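Local coordinates for CELL WALL surface anchor family protein (Streptococcus pneumoniae, PDB 2X9Z) that forms the repeating backbone subunit of the pneumococcal pilus, a surface fibre probably involved in cell adhesion, at residues Val75-Ala79 / Gly80-Leu84; Ala98-Ala101 / Lys102-Gln106. The protein carries 1 engineered substitution. All blocks are in the same frame, centred on the assembly; numbering follows the deposited sequence.

Following the chain from the N terminus, interaction 1 (75-84) comes first, closing a tight turn between strand 75-76, at the edge of a five-stranded sheet, and strand 82-87, at the edge of a six-stranded one. The chain then returns antiparallel as strand 90-95 and enters helix 97-103, most of which, with its exit, makes interaction 2 (98-106) on the way to strand 110-120 in the five-stranded sheet. The two contacts are in series, neither nested nor crossed. Their centres lie about 12 Å apart, and they meet in a salt bridge, Asp-81 OD2 to Lys-102 NZ at 2.7 Å, beside packing of Asp-81 OD1 on Ala-98 CB at 3.5 Å.

Interaction 1 of 2, residues Val75-Ala79 / Gly80-Leu84; sequences VALEA and GDYAL
With chi1 at -68°, Asp-81 swings its CG away from its own carbonyl and back toward Glu-78, whereas Tyr-82, with chi1 at 64°, holds CG between backbone N and carbonyl carbon, which brings its CD1 against Leu-77 CB. The motif is a single 3-10 turn of type I beta-turn geometry, which carries the chain from strand 75-76 of one sheet of the pilin domain to strand 82-87 of the other. Two hydrogen bonds join its ends: the backbone bond that belongs to such a turn, and a second to a side chain. Asp-81 N donates to Glu-78 O at 2.9 Å, the usual bond across such a turn, and Glu-78 N donates back to the side chain, reaching Asp-81 OD2 at 2.9 Å. That donor meets OD2 from above, 55° out of the carboxylate plane. Because OD2 also forms a salt bridge with Lys-102, OD2 is gripped from two directions, and the negative charge of the carboxylate is probably stabilised. The carboxylate of Glu-78 takes another course: its chain bends at chi2 and leads away from the turn.

Leu-77 fills the inner side. Its CB lies 3.8 Å from Tyr-82 CD1 and its CD1 3.9 Å from that same ring atom, while CD2 comes to 3.6 Å from Asp-81 OD2. The leucine also touches Val-70 and Leu-95, one from each sheet, which places it where the sheets face each other. Over one face of the tyrosine ring sits Ala-79 O, 4.0 Å above the plane and displaced toward the rim. At the far end of the ring a water connects the two segments, donating to Leu-77 O at 2.7 Å and lying 3.2 Å from Tyr-82 OH.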
# COMPACT_ATOMS: atom_id res chain seq x y z
N VAL A 75 23.15 -3.98 -0.71
CA VAL A 75 23.54 -5.39 -0.63
C VAL A 75 22.27 -6.24 -0.71
O VAL A 75 21.35 -6.07 0.09
CB VAL A 75 24.30 -5.70 0.67
CG1 VAL A 75 24.68 -7.18 0.73
CG2 VAL A 75 25.54 -4.82 0.80
N ALA A 76 22.21 -7.14 -1.69
CA ALA A 76 21.03 -7.99 -1.84
C ALA A 76 20.80 -8.82 -0.58
O ALA A 76 21.74 -9.40 -0.02
CB ALA A 76 21.19 -8.90 -3.05
N LEU A 77 19.56 -8.88 -0.13
CA LEU A 77 19.23 -9.75 1.00
C LEU A 77 19.38 -11.22 0.60
O LEU A 77 19.22 -11.58 -0.57
CB LEU A 77 17.81 -9.49 1.51
CG LEU A 77 17.58 -8.18 2.29
CD1 LEU A 77 16.13 -8.10 2.76
CD2 LEU A 77 18.54 -8.08 3.47
N GLU A 78 19.70 -12.06 1.57
CA GLU A 78 19.69 -13.50 1.35
C GLU A 78 18.23 -13.97 1.36
O GLU A 78 17.38 -13.33 1.96
CB GLU A 78 20.52 -14.21 2.42
CG GLU A 78 21.96 -13.68 2.54
CD GLU A 78 22.89 -14.16 1.43
OE1 GLU A 78 22.51 -15.06 0.65
OE2 GLU A 78 24.02 -13.63 1.33
N ALA A 79 17.94 -15.08 0.69
CA ALA A 79 16.56 -15.56 0.57
C ALA A 79 15.81 -15.67 1.90
O ALA A 79 14.62 -15.32 1.99
CB ALA A 79 16.52 -16.89 -0.17
N GLY A 80 16.50 -16.16 2.92
CA GLY A 80 15.88 -16.35 4.23
C GLY A 80 15.69 -15.07 5.03
O GLY A 80 15.16 -15.10 6.14
N ASP A 81 16.12 -13.94 4.47
CA ASP A 81 16.02 -12.65 5.15
C ASP A 81 14.64 -11.99 5.00
O ASP A 81 14.34 -11.00 5.67
CB ASP A 81 17.07 -11.67 4.63
CG ASP A 81 18.48 -12.07 4.99
OD1 ASP A 81 18.67 -12.93 5.88
OD2 ASP A 81 19.41 -11.50 4.39
N TYR A 82 13.83 -12.50 4.09
CA TYR A 82 12.53 -11.90 3.82
C TYR A 82 11.55 -12.93 3.29
O TYR A 82 11.96 -14.00 2.83
CB TYR A 82 12.65 -10.73 2.82
CG TYR A 82 13.13 -11.13 1.44
CD1 TYR A 82 14.48 -11.32 1.18
CD2 TYR A 82 12.23 -11.29 0.39
CE1 TYR A 82 14.92 -11.67 -0.09
CE2 TYR A 82 12.66 -11.64 -0.88
CZ TYR A 82 14.01 -11.83 -1.11
OH TYR A 82 14.44 -12.18 -2.37
N ALA A 83 10.26 -12.61 3.38
CA ALA A 83 9.20 -13.44 2.84
C ALA A 83 8.40 -12.59 1.87
O ALA A 83 7.85 -11.56 2.26
CB ALA A 83 8.30 -13.95 3.95
N LEU A 84 8.38 -13.02 0.62
CA LEU A 84 7.69 -12.31 -0.45
C LEU A 84 6.47 -13.11 -0.89
O LEU A 84 6.57 -14.31 -1.14
CB LEU A 84 8.64 -12.15 -1.64
CG LEU A 84 8.06 -11.56 -2.93
CD1 LEU A 84 7.64 -10.11 -2.71
CD2 LEU A 84 9.06 -11.66 -4.06
O HOH W 1 17.53 -11.56 -2.67

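Interaction 2 of 2, residues Ala98-Ala101 / Lys102-Gln106; sequences AGLA and KVNDQ
Leu-100 O receives two backbone donors from the following turn: Val-103 N at 3.1 Å, three residues on, and Asn-104 N at 2.8 Å, four residues on. The two approach quite differently. Val-103 N comes from above the carbonyl plane with a C=O...N angle of 116°, while Asn-104 N lies nearly in line with the C=O bond, at 172°. Just before them Lys-102 N bonds to Gly-99 O at 3.0 Å, again spanning three residues. Bonds of 3-10 spacing thus accompany an alpha-type one in this last turn, after which the backbone becomes extended at Asn-104.

This is the C-terminal part of the short helix 97-103, which lies in the connection from strand 90-95 to strand 110-120 and therefore in a crossing between the two sheets of the pilin domain. Leu-100 and Val-103 both touch Leu-95, so both buried side chains face the sheet that holds strand 90-95. Val-103 CG2 also lies 3.6 Å from Leu-100 O.

Asn-104 runs alongside Leu-100, the two side chains pointing the same way. Its ND2 is 3.8 Å from Leu-100 CB, and its CB approaches Leu-100 O to 3.3 Å. The amide oxygen OD1 accepts from Tyr-48 N, which joins the helix exit to a neighbouring loop. Lys-102 sets its CB 3.5 Å from Gly-99 O and then extends away from the helix, carrying its ammonium group to Asp-81. Gln-106 does the reverse: its chain bends at chi2 (-63°), bringing NE2 back to donate to Asn-104 O at 3.0 Å, with the acceptor tilted from the amide plane.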
# COMPACT_ATOMS: atom_id res chain seq x y z
N ALA A 98 15.87 -12.90 10.51
CA ALA A 98 17.21 -12.77 9.92
C ALA A 98 17.36 -11.42 9.19
O ALA A 98 18.41 -10.78 9.27
CB ALA A 98 17.49 -13.92 8.97
N GLY A 99 16.32 -11.00 8.48
CA GLY A 99 16.35 -9.71 7.81
C GLY A 99 16.26 -8.55 8.79
O GLY A 99 16.93 -7.53 8.62
N LEU A 100 15.43 -8.69 9.82
CA LEU A 100 15.30 -7.64 10.82
C LEU A 100 16.64 -7.39 11.49
O LEU A 100 16.96 -6.26 11.85
CB LEU A 100 14.25 -8.02 11.86
CG LEU A 100 12.80 -7.90 11.37
CD1 LEU A 100 11.85 -8.58 12.34
CD2 LEU A 100 12.42 -6.43 11.17
N ALA A 101 17.44 -8.43 11.65
CA ALA A 101 18.75 -8.29 12.30
C ALA A 101 19.66 -7.34 11.52
O ALA A 101 20.57 -6.75 12.10
CB ALA A 101 19.41 -9.65 12.49
N LYS A 102 19.43 -7.22 10.22
CA LYS A 102 20.26 -6.38 9.37
C LYS A 102 19.84 -4.91 9.35
O LYS A 102 20.60 -4.05 8.91
CB LYS A 102 20.32 -6.94 7.95
CG LYS A 102 21.06 -8.27 7.87
CD LYS A 102 21.04 -8.88 6.48
CE LYS A 102 21.94 -10.10 6.44
NZ LYS A 102 21.93 -10.75 5.10
N VAL A 103 18.63 -4.61 9.85
CA VAL A 103 18.19 -3.21 9.91
C VAL A 103 17.99 -2.70 11.33
O VAL A 103 18.00 -1.49 11.55
CB VAL A 103 16.91 -2.95 9.07
CG1 VAL A 103 17.14 -3.30 7.62
CG2 VAL A 103 15.71 -3.71 9.63
N ASN A 104 17.81 -3.60 12.30
CA ASN A 104 17.63 -3.23 13.70
C ASN A 104 18.97 -3.05 14.40
O ASN A 104 19.96 -3.70 14.04
CB ASN A 104 16.85 -4.30 14.45
CG ASN A 104 15.35 -4.20 14.25
OD1 ASN A 104 14.82 -3.15 13.88
ND2 ASN A 104 14.65 -5.31 14.51
N ASP A 105 18.99 -2.21 15.43
CA ASP A 105 20.17 -2.05 16.27
C ASP A 105 21.44 -1.77 15.46
O ASP A 105 22.51 -2.32 15.74
CB ASP A 105 20.37 -3.28 17.16
CG ASP A 105 21.31 -3.02 18.33
OD1 ASP A 105 21.42 -1.85 18.76
OD2 ASP A 105 21.94 -3.98 18.82
N GLN A 106 21.31 -0.89 14.47
CA GLN A 106 22.45 -0.44 13.67
C GLN A 106 22.83 0.99 14.07
O GLN A 106 22.00 1.74 14.59
CB GLN A 106 22.14 -0.54 12.18
CG GLN A 106 21.69 -1.93 11.78
CD GLN A 106 22.77 -2.99 12.00
OE1 GLN A 106 23.96 -2.73 11.84
NE2 GLN A 106 22.34 -4.19 12.34